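Local structure of alpha-amylase (Eisenia fetida, 6M4K) at residues V20-W25 with C43-S48; F298-D303 with R341-Y346; E31-W36 with C384-R389. The protein probably catalyses the endohydrolysis of internal alpha-1,4-glucosidic linkages in starch-like polysaccharides, as a calcium-containing, cold-active alpha-amylase of glycoside hydrolase family 13. All coordinates share one frame; numbering follows the deposited sequence.

Contact 1 of 3, residues V20-W25 with C43-S48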
loop_
_atom_site.group_PDB
_atom_site.type_symbol
_atom_site.label_atom_id
_atom_site.label_comp_id
_atom_site.label_asym_id
_atom_site.label_seq_id
_atom_site.Cartn_x
_atom_site.Cartn_y
_atom_site.Cartn_z
ATOM N N VAL A 20 0.152 -3.517 5.758
ATOM C CA VAL A 20 1.198 -4.078 4.903
ATOM C C VAL A 20 0.549 -4.752 3.703
ATOM O O VAL A 20 -0.396 -5.530 3.859
ATOM C CB VAL A 20 2.069 -5.101 5.662
ATOM C CG1 VAL A 20 3.137 -5.682 4.727
ATOM C CG2 VAL A 20 2.694 -4.484 6.886
ATOM N N HIS A 21 1.082 -4.505 2.512
ATOM C CA HIS A 21 0.631 -5.219 1.322
ATOM C C HIS A 21 1.499 -6.459 1.149
ATOM O O HIS A 21 2.664 -6.351 0.753
ATOM C CB HIS A 21 0.764 -4.330 0.100
ATOM C CG HIS A 21 0.218 -4.947 -1.145
ATOM N ND1 HIS A 21 0.496 -4.444 -2.397
ATOM C CD2 HIS A 21 -0.621 -5.991 -1.331
ATOM C CE1 HIS A 21 -0.138 -5.165 -3.304
ATOM N NE2 HIS A 21 -0.823 -6.110 -2.683
ATOM N N LEU A 22 0.951 -7.630 1.479
ATOM C CA LEU A 22 1.686 -8.888 1.314
ATOM C C LEU A 22 1.429 -9.397 -0.109
ATOM O O LEU A 22 0.646 -10.314 -0.362
ATOM C CB LEU A 22 1.306 -9.876 2.410
ATOM C CG LEU A 22 1.696 -9.463 3.831
ATOM C CD1 LEU A 22 1.245 -10.524 4.834
ATOM C CD2 LEU A 22 3.196 -9.239 3.950
ATOM N N PHE A 23 2.116 -8.753 -1.053
ATOM C CA PHE A 23 1.842 -8.895 -2.482
ATOM C C PHE A 23 2.144 -10.320 -2.949
ATOM O O PHE A 23 3.276 -10.805 -2.812
ATOM C CB PHE A 23 2.720 -7.873 -3.206
ATOM C CG PHE A 23 2.658 -7.921 -4.712
ATOM C CD1 PHE A 23 1.457 -7.816 -5.397
ATOM C CD2 PHE A 23 3.840 -8.000 -5.450
ATOM C CE1 PHE A 23 1.419 -7.815 -6.793
ATOM C CE2 PHE A 23 3.808 -8.001 -6.846
ATOM C CZ PHE A 23 2.606 -7.919 -7.511
ATOM N N GLU A 24 1.124 -10.996 -3.477
ATOM C CA GLU A 24 1.211 -12.359 -3.998
ATOM C C GLU A 24 1.523 -13.407 -2.935
ATOM O O GLU A 24 1.797 -14.569 -3.284
ATOM C CB GLU A 24 2.162 -12.492 -5.197
ATOM C CG GLU A 24 1.655 -11.851 -6.481
ATOM C CD GLU A 24 0.748 -12.755 -7.304
ATOM O OE1 GLU A 24 0.309 -13.821 -6.815
ATOM O OE2 GLU A 24 0.477 -12.399 -8.463
ATOM N N TRP A 25 1.458 -13.070 -1.651
ATOM C CA TRP A 25 1.594 -14.102 -0.630
ATOM C C TRP A 25 0.395 -15.049 -0.659
ATOM O O TRP A 25 -0.762 -14.624 -0.849
ATOM C CB TRP A 25 1.701 -13.489 0.764
ATOM C CG TRP A 25 3.015 -12.825 1.071
ATOM C CD1 TRP A 25 3.773 -12.032 0.237
ATOM C CD2 TRP A 25 3.723 -12.880 2.314
ATOM N NE1 TRP A 25 4.900 -11.593 0.900
ATOM C CE2 TRP A 25 4.899 -12.115 2.169
ATOM C CE3 TRP A 25 3.480 -13.510 3.542
ATOM C CZ2 TRP A 25 5.825 -11.966 3.202
ATOM C CZ3 TRP A 25 4.405 -13.364 4.559
ATOM C CH2 TRP A 25 5.552 -12.597 4.387
ATOM N N CYS A 43 -1.432 -3.258 12.026
ATOM C CA CYS A 43 -2.887 -3.372 12.145
ATOM C C CYS A 43 -3.531 -4.342 11.166
ATOM O O CYS A 43 -4.600 -4.890 11.478
ATOM C CB CYS A 43 -3.536 -2.006 11.931
ATOM S SG CYS A 43 -5.380 -2.018 11.822
ATOM N N GLY A 44 -2.960 -4.541 9.984
ATOM C CA GLY A 44 -3.680 -5.312 8.989
ATOM C C GLY A 44 -2.867 -5.509 7.728
ATOM O O GLY A 44 -1.760 -4.977 7.577
ATOM N N VAL A 45 -3.467 -6.254 6.804
ATOM C CA VAL A 45 -2.802 -6.766 5.606
ATOM C C VAL A 45 -3.704 -6.540 4.409
ATOM O O VAL A 45 -4.874 -6.934 4.433
ATOM C CB VAL A 45 -2.528 -8.277 5.729
ATOM C CG1 VAL A 45 -1.984 -8.836 4.409
ATOM C CG2 VAL A 45 -1.569 -8.534 6.852
ATOM N N GLN A 46 -3.161 -5.941 3.354
ATOM C CA GLN A 46 -3.825 -5.936 2.060
ATOM C C GLN A 46 -3.418 -7.194 1.305
ATOM O O GLN A 46 -2.222 -7.457 1.133
ATOM C CB GLN A 46 -3.397 -4.716 1.256
ATOM C CG GLN A 46 -4.095 -4.573 -0.070
ATOM C CD GLN A 46 -3.563 -3.412 -0.849
ATOM O OE1 GLN A 46 -3.555 -2.280 -0.356
ATOM N NE2 GLN A 46 -3.087 -3.665 -2.067
ATOM N N VAL A 47 -4.399 -7.969 0.859
ATOM C CA VAL A 47 -4.158 -9.240 0.180
ATOM C C VAL A 47 -4.439 -9.085 -1.309
ATOM O O VAL A 47 -5.311 -8.314 -1.727
ATOM C CB VAL A 47 -4.997 -10.381 0.796
ATOM C CG1 VAL A 47 -4.698 -10.529 2.273
ATOM C CG2 VAL A 47 -6.500 -10.182 0.541
ATOM N N SER A 48 -3.704 -9.857 -2.120
ATOM C CA SER A 48 -3.871 -9.832 -3.567
ATOM C C SER A 48 -5.279 -10.303 -3.947
ATOM O O SER A 48 -5.941 -10.995 -3.164
ATOM C CB SER A 48 -2.822 -10.744 -4.215
ATOM O OG SER A 48 -1.537 -10.135 -4.204
HETATM O O HOH W 1 -1.709 -11.772 -1.105
#
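The imidazole of His21 is overlapped by the amide of Gln46, whose NE2 hovers 3.3 Å above the centre of the ring, while CB of Phe23 covers the opposite face. Amide and ring planes are 38° apart. His21 and Gln46 are register partners on one face of the sheet; with CG anti to the backbone N in each (chi1 -175° and -176°), the amide comes over the imidazole. OE1 of Gln46 is held by Tyr234 and Arg341. On the other face, CD1 of Leu22 packs 3.7 Å from CG1 of Val45. With an alanine at His21, NE2 of Gln46 would probably lose the ring beneath it, leaving a gap between the amide and Phe23 CB even with OE1 held.

Strands 19-22 and 44-47, the first two of the TIM barrel, run parallel, linked by Val20 N to Gly44 O (3.0 Å) and Gln46 N to Val20 O (2.8 Å). Beyond them Ser48 OG accepts from Glu24 N at 2.9 Å, and a water joins Ser48 N to the carbonyls of Leu22 and Trp25. A hydroxyl and a water thus close the strand ends of this beta-alpha-beta unit, satisfying buried backbone groups of the type II turn Leu22-Trp25.

Contact 2 of 3, residues F298-D303 with R341-Y346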
loop_
_atom_site.group_PDB
_atom_site.type_symbol
_atom_site.label_atom_id
_atom_site.label_comp_id
_atom_site.label_asym_id
_atom_site.label_seq_id
_atom_site.Cartn_x
_atom_site.Cartn_y
_atom_site.Cartn_z
ATOM N N PHE A 298 1.921 5.773 0.985
ATOM C CA PHE A 298 2.856 4.670 0.755
ATOM C C PHE A 298 4.007 5.194 -0.091
ATOM O O PHE A 298 3.830 6.102 -0.909
ATOM C CB PHE A 298 2.167 3.480 0.039
ATOM C CG PHE A 298 1.406 3.890 -1.191
ATOM C CD1 PHE A 298 0.120 4.403 -1.076
ATOM C CD2 PHE A 298 1.975 3.818 -2.457
ATOM C CE1 PHE A 298 -0.585 4.834 -2.192
ATOM C CE2 PHE A 298 1.255 4.228 -3.587
ATOM C CZ PHE A 298 -0.026 4.744 -3.446
ATOM N N ILE A 299 5.190 4.600 0.101
ATOM C CA ILE A 299 6.349 4.985 -0.701
ATOM C C ILE A 299 6.261 4.402 -2.107
ATOM O O ILE A 299 6.516 5.104 -3.099
ATOM C CB ILE A 299 7.655 4.601 0.018
ATOM C CG1 ILE A 299 7.731 5.319 1.373
ATOM C CG2 ILE A 299 8.883 4.916 -0.859
ATOM C CD1 ILE A 299 7.561 6.841 1.313
ATOM N N ASP A 300 5.908 3.119 -2.212
ATOM C CA ASP A 300 5.747 2.459 -3.501
ATOM C C ASP A 300 4.605 1.461 -3.399
ATOM O O ASP A 300 4.175 1.093 -2.302
ATOM C CB ASP A 300 7.054 1.794 -4.021
ATOM C CG ASP A 300 7.513 0.606 -3.185
ATOM O OD1 ASP A 300 7.245 0.547 -1.966
ATOM O OD2 ASP A 300 8.203 -0.282 -3.757
ATOM N N ASN A 301 4.104 1.033 -4.557
ATOM C CA ASN A 301 3.136 -0.054 -4.645
ATOM C C ASN A 301 3.607 -1.049 -5.708
ATOM O O ASN A 301 4.683 -0.899 -6.309
ATOM C CB ASN A 301 1.698 0.455 -4.861
ATOM C CG ASN A 301 1.422 0.889 -6.291
ATOM O OD1 ASN A 301 2.338 1.015 -7.111
ATOM N ND2 ASN A 301 0.144 1.118 -6.602
ATOM N N HIS A 302 2.783 -2.066 -5.959
ATOM C CA HIS A 302 3.208 -3.148 -6.840
ATOM C C HIS A 302 3.344 -2.679 -8.282
ATOM O O HIS A 302 4.156 -3.227 -9.040
ATOM C CB HIS A 302 2.233 -4.324 -6.713
ATOM C CG HIS A 302 0.848 -4.022 -7.189
ATOM N ND1 HIS A 302 -0.103 -3.408 -6.399
ATOM C CD2 HIS A 302 0.253 -4.257 -8.383
ATOM C CE1 HIS A 302 -1.220 -3.271 -7.092
ATOM N NE2 HIS A 302 -1.029 -3.771 -8.297
ATOM N N ASP A 303 2.572 -1.666 -8.675
ATOM C CA ASP A 303 2.615 -1.146 -10.038
ATOM C C ASP A 303 3.812 -0.242 -10.245
ATOM O O ASP A 303 4.572 -0.415 -11.209
ATOM C CB ASP A 303 1.384 -0.289 -10.332
ATOM C CG ASP A 303 0.145 -1.088 -10.579
ATOM O OD1 ASP A 303 0.228 -2.162 -11.216
ATOM O OD2 ASP A 303 -0.931 -0.610 -10.156
ATOM N N ARG A 341 0.619 2.539 4.509
ATOM C CA ARG A 341 0.745 1.168 4.040
ATOM C C ARG A 341 2.189 0.945 3.599
ATOM O O ARG A 341 2.751 1.760 2.856
ATOM C CB ARG A 341 -0.201 0.928 2.859
ATOM C CG ARG A 341 -0.142 -0.493 2.299
ATOM C CD ARG A 341 -0.983 -0.647 1.037
ATOM N NE ARG A 341 -0.442 0.148 -0.064
ATOM C CZ ARG A 341 -1.111 0.476 -1.171
ATOM N NH1 ARG A 341 -2.358 0.074 -1.347
ATOM N NH2 ARG A 341 -0.530 1.213 -2.117
ATOM N N LEU A 342 2.794 -0.140 4.069
ATOM C CA LEU A 342 4.115 -0.559 3.607
ATOM C C LEU A 342 3.979 -1.658 2.562
ATOM O O LEU A 342 3.260 -2.640 2.773
ATOM C CB LEU A 342 4.952 -1.107 4.765
ATOM C CG LEU A 342 5.127 -0.247 6.015
ATOM C CD1 LEU A 342 6.184 -0.847 6.931
ATOM C CD2 LEU A 342 5.502 1.173 5.653
ATOM N N MET A 343 4.681 -1.498 1.450
ATOM C CA MET A 343 4.790 -2.566 0.471
ATOM C C MET A 343 5.634 -3.709 1.031
ATOM O O MET A 343 6.588 -3.497 1.785
ATOM C CB MET A 343 5.472 -1.998 -0.778
ATOM C CG MET A 343 5.670 -2.990 -1.915
ATOM S SD MET A 343 4.074 -3.586 -2.485
ATOM C CE MET A 343 4.635 -4.861 -3.622
ATOM N N SER A 344 5.275 -4.935 0.664
ATOM C CA SER A 344 6.112 -6.101 0.928
ATOM C C SER A 344 6.240 -6.880 -0.372
ATOM O O SER A 344 5.235 -7.337 -0.927
ATOM C CB SER A 344 5.547 -6.974 2.052
ATOM O OG SER A 344 6.555 -7.850 2.537
ATOM N N SER A 345 7.478 -7.011 -0.858
ATOM C CA SER A 345 7.743 -7.363 -2.248
ATOM C C SER A 345 8.407 -8.725 -2.403
ATOM O O SER A 345 8.934 -9.313 -1.454
ATOM C CB SER A 345 8.689 -6.336 -2.874
ATOM O OG SER A 345 8.230 -5.018 -2.652
ATOM N N TYR A 346 8.428 -9.175 -3.656
ATOM C CA TYR A 346 9.316 -10.249 -4.060
ATOM C C TYR A 346 10.323 -9.730 -5.081
ATOM O O TYR A 346 10.093 -8.744 -5.780
ATOM C CB TYR A 346 8.534 -11.449 -4.606
ATOM C CG TYR A 346 7.668 -11.201 -5.832
ATOM C CD1 TYR A 346 8.239 -11.137 -7.101
ATOM C CD2 TYR A 346 6.280 -11.076 -5.731
ATOM C CE1 TYR A 346 7.466 -10.943 -8.223
ATOM C CE2 TYR A 346 5.495 -10.884 -6.855
ATOM C CZ TYR A 346 6.088 -10.823 -8.105
ATOM O OH TYR A 346 5.304 -10.655 -9.214
HETATM O O HOH W 2 5.211 3.055 2.614
HETATM O O HOH W 3 5.809 1.134 0.337
HETATM O O HOH W 4 2.198 -0.156 -0.817
#
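Arg341 reaches across to Phe298 and sets NH2 over the centre of the phenyl face, 3.3 Å above its plane. This is a cation-pi contact: CZ lies 4.4 Å from the ring centroid, 22° off the normal, and the guanidinium is inclined by 46° to the ring and not laid flat on it. The two side chains run side by side in the same direction. A bend at chi3 (66°) in an otherwise extended Arg341 chain turns its head over the ring. CB of Asn301 also touches NH2, and NH1 turns to Gln46, so the charged group is shared between an aromatic face and a polar neighbour.

Van der Waals packing is carried by Met343. Its CB meets OD1 of Asp300 at 3.3 Å, the two side chains crossing at about a right angle, and farther out the CE methyl rests 3.9 Å from CA of His302.

No direct hydrogen bond joins the segments; waters do that work. One bridges Ile299 N and Arg341 O, a second links Asp300 OD1 to Met343 N, and a third donates to Asp300 O at 2.8 Å while accepting from Arg341 NE, also at 2.8 Å. Asp300 OD1 has a further partner in Tyr325 OH.

Residues 298-303 follow strand 295-297, the seventh of the barrel, and end in a sequence that matches the conserved Asn-His-Asp region of family 13, at the C-terminal end of the barrel where the active site of these enzymes lies. Residues 341-344 lie on the eighth strand, 339-344. On its other flank that strand pairs with strand 19-22, closing the barrel, while Ile299 packs between helices 259-270 and 322-334, and Tyr325 of the latter touches Met343.

Contact 3 of 3, residues E31-W36 with C384-R389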
loop_
_atom_site.group_PDB
_atom_site.type_symbol
_atom_site.label_atom_id
_atom_site.label_comp_id
_atom_site.label_asym_id
_atom_site.label_seq_id
_atom_site.Cartn_x
_atom_site.Cartn_y
_atom_site.Cartn_z
ATOM N N GLU A 31 -1.607 -16.254 6.897
ATOM C CA GLU A 31 -2.143 -16.759 8.154
ATOM C C GLU A 31 -1.051 -16.898 9.210
ATOM O O GLU A 31 -1.228 -16.478 10.361
ATOM C CB GLU A 31 -2.849 -18.091 7.910
ATOM C CG GLU A 31 -3.500 -18.651 9.162
ATOM C CD GLU A 31 -4.283 -19.922 8.923
ATOM O OE1 GLU A 31 -4.276 -20.439 7.796
ATOM O OE2 GLU A 31 -4.917 -20.401 9.887
ATOM N N ARG A 32 0.095 -17.476 8.834
ATOM C CA ARG A 32 1.209 -17.575 9.775
ATOM C C ARG A 32 1.788 -16.202 10.089
ATOM O O ARG A 32 2.124 -15.909 11.243
ATOM C CB ARG A 32 2.294 -18.492 9.216
ATOM C CG ARG A 32 1.822 -19.903 8.931
ATOM C CD ARG A 32 2.983 -20.855 8.718
ATOM N NE ARG A 32 2.570 -22.039 7.971
ATOM C CZ ARG A 32 2.638 -22.139 6.648
ATOM N NH1 ARG A 32 3.110 -21.127 5.931
ATOM N NH2 ARG A 32 2.241 -23.248 6.039
ATOM N N GLU A 33 1.903 -15.345 9.078
ATOM C CA GLU A 33 2.509 -14.036 9.274
ATOM C C GLU A 33 1.721 -13.172 10.250
ATOM O O GLU A 33 2.293 -12.275 10.869
ATOM C CB GLU A 33 2.641 -13.326 7.925
ATOM C CG GLU A 33 3.580 -12.133 7.952
ATOM C CD GLU A 33 5.041 -12.530 8.096
ATOM O OE1 GLU A 33 5.352 -13.744 8.169
ATOM O OE2 GLU A 33 5.890 -11.617 8.120
ATOM N N CYS A 34 0.415 -13.420 10.401
ATOM C CA CYS A 34 -0.380 -12.586 11.296
ATOM C C CYS A 34 0.142 -12.609 12.727
ATOM O O CYS A 34 0.036 -11.600 13.425
ATOM C CB CYS A 34 -1.867 -12.941 11.195
ATOM S SG CYS A 34 -2.589 -12.198 9.710
ATOM N N GLN A 35 0.747 -13.717 13.168
ATOM C CA GLN A 35 1.338 -13.741 14.504
ATOM C C GLN A 35 2.499 -12.761 14.597
ATOM O O GLN A 35 2.600 -11.984 15.555
ATOM C CB GLN A 35 1.801 -15.152 14.871
ATOM C CG GLN A 35 2.323 -15.252 16.299
ATOM C CD GLN A 35 1.248 -14.948 17.327
ATOM O OE1 GLN A 35 0.365 -15.771 17.572
ATOM N NE2 GLN A 35 1.308 -13.763 17.923
ATOM N N TRP A 36 3.404 -12.802 13.612
ATOM C CA TRP A 36 4.525 -11.870 13.579
ATOM C C TRP A 36 4.031 -10.429 13.504
ATOM O O TRP A 36 4.527 -9.548 14.219
ATOM C CB TRP A 36 5.440 -12.204 12.387
ATOM C CG TRP A 36 6.748 -11.459 12.436
ATOM C CD1 TRP A 36 7.945 -11.927 12.920
ATOM C CD2 TRP A 36 6.984 -10.105 12.025
ATOM N NE1 TRP A 36 8.905 -10.948 12.822
ATOM C CE2 TRP A 36 8.344 -9.818 12.280
ATOM C CE3 TRP A 36 6.181 -9.110 11.453
ATOM C CZ2 TRP A 36 8.916 -8.569 12.001
ATOM C CZ3 TRP A 36 6.743 -7.872 11.176
ATOM C CH2 TRP A 36 8.101 -7.610 11.454
ATOM N N CYS A 384 10.388 -8.967 2.010
ATOM C CA CYS A 384 9.856 -8.813 3.371
ATOM C C CYS A 384 10.242 -7.485 4.024
ATOM O O CYS A 384 10.726 -7.452 5.153
ATOM C CB CYS A 384 10.255 -9.986 4.263
ATOM S SG CYS A 384 9.605 -11.568 3.719
ATOM N N GLU A 385 10.015 -6.382 3.300
ATOM C CA GLU A 385 10.330 -5.054 3.834
ATOM C C GLU A 385 9.726 -4.827 5.214
ATOM O O GLU A 385 10.312 -4.139 6.052
ATOM C CB GLU A 385 9.806 -3.962 2.889
ATOM C CG GLU A 385 10.506 -3.862 1.538
ATOM C CD GLU A 385 9.810 -4.645 0.445
ATOM O OE1 GLU A 385 9.430 -5.813 0.673
ATOM O OE2 GLU A 385 9.640 -4.083 -0.651
ATOM N N HIS A 386 8.522 -5.349 5.450
ATOM C CA HIS A 386 7.856 -5.117 6.727
ATOM C C HIS A 386 8.591 -5.775 7.886
ATOM O O HIS A 386 8.380 -5.385 9.039
ATOM C CB HIS A 386 6.414 -5.622 6.658
ATOM C CG HIS A 386 6.309 -7.103 6.530
ATOM N ND1 HIS A 386 6.605 -7.777 5.364
ATOM C CD2 HIS A 386 5.967 -8.044 7.439
ATOM C CE1 HIS A 386 6.438 -9.072 5.560
ATOM N NE2 HIS A 386 6.054 -9.261 6.812
ATOM N N ARG A 387 9.451 -6.758 7.596
ATOM C CA ARG A 387 10.308 -7.396 8.588
ATOM C C ARG A 387 11.697 -6.776 8.695
ATOM O O ARG A 387 12.510 -7.262 9.492
ATOM C CB ARG A 387 10.446 -8.895 8.299
ATOM C CG ARG A 387 9.203 -9.739 8.539
ATOM C CD ARG A 387 9.629 -11.142 8.943
ATOM N NE ARG A 387 8.525 -12.076 9.107
ATOM C CZ ARG A 387 8.641 -13.218 9.777
ATOM N NH1 ARG A 387 9.803 -13.530 10.342
ATOM N NH2 ARG A 387 7.607 -14.039 9.897
ATOM N N TRP A 388 12.015 -5.742 7.920
ATOM C CA TRP A 388 13.286 -5.054 8.110
ATOM C C TRP A 388 13.245 -4.291 9.424
ATOM O O TRP A 388 12.259 -3.615 9.726
ATOM C CB TRP A 388 13.528 -4.055 6.982
ATOM C CG TRP A 388 13.707 -4.632 5.600
ATOM C CD1 TRP A 388 13.579 -5.934 5.216
ATOM C CD2 TRP A 388 14.044 -3.896 4.421
ATOM N NE1 TRP A 388 13.820 -6.056 3.858
ATOM C CE2 TRP A 388 14.108 -4.813 3.353
ATOM C CE3 TRP A 388 14.302 -2.545 4.170
ATOM C CZ2 TRP A 388 14.431 -4.422 2.057
ATOM C CZ3 TRP A 388 14.613 -2.157 2.880
ATOM C CH2 TRP A 388 14.674 -3.093 1.840
ATOM N N ARG A 389 14.334 -4.367 10.196
ATOM C CA ARG A 389 14.360 -3.695 11.492
ATOM C C ARG A 389 14.091 -2.202 11.351
ATOM O O ARG A 389 13.396 -1.605 12.185
ATOM C CB ARG A 389 15.702 -3.931 12.200
ATOM C CG ARG A 389 15.798 -3.287 13.593
ATOM C CD ARG A 389 17.227 -3.356 14.145
ATOM N NE ARG A 389 18.080 -2.514 13.318
ATOM C CZ ARG A 389 18.907 -2.954 12.380
ATOM N NH1 ARG A 389 19.066 -4.257 12.163
ATOM N NH2 ARG A 389 19.581 -2.066 11.656
#
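Glu33 OE2 is gripped by two donors from the 384-389 segment: His386 NE2 at 2.7 Å on the anti side of the carboxylate, and Arg387 NE at 2.9 Å on the syn side. The bond from NE is nearly straight (171°), and OE2 lies almost in the guanidinium plane. Arg387 NH2 then reaches Glu33 OE1, also at 2.9 Å, completing a side-on, two-nitrogen salt bridge with one oxygen for each nitrogen. The histidine approaches differently: OE2 sits at the edge of the imidazole, near its plane, but the ring is turned 78° from the carboxylate. Ser344 OG bonds to ND1 at the other side of the imidazole, which fixes its rotation.

Trp36, one helical turn on from Glu33, covers the same arginine. The guanidinium lies flat on the five-membered ring of the indole, CZ 3.7 Å from its centroid and planes at 10°, a stacked cation-pi contact, and CG of Arg387 makes a CH-pi contact over the six-membered ring. Because the arginine chain is extended from CG to NE, it runs along the indole face and still presents its nitrogens to Glu33. His386 turns its edge to the Trp36 face in an offset edge-to-face pair.

Helix 27-39 is thereby joined to the short 3-10 segment 385-387 that precedes helix 389-401. Glu33, with both oxygens engaged by donors, is probably kept ionised by the adjacent arginine, and stacking on Trp36 holds the guanidinium flat where its two N-H groups can meet the carboxylate.

Contacts 1 and 2 meet around the barrel's closure, their centres about 9 Å apart, with Gln46 OE1 and Arg341 NH1 joining them at 2.8 Å. Their ends, residues 23-25, 48 and 301-303, lie at the C-terminal mouth of the barrel, where the active site of family 13 enzymes is found. Contact 3 is on the outer side, about 10 Å from contact 1, centre to centre, CD2 of Leu22 packing 3.6 Å from CE1 of His386. Its segments alternate with those of contact 1 along the chain and enclose contact 2, which it touches through Ser345 OG and Glu385 OE2, 2.6 Å apart. All three lie away from the calcium site of Asn105, Arg161, Asp170 and His204.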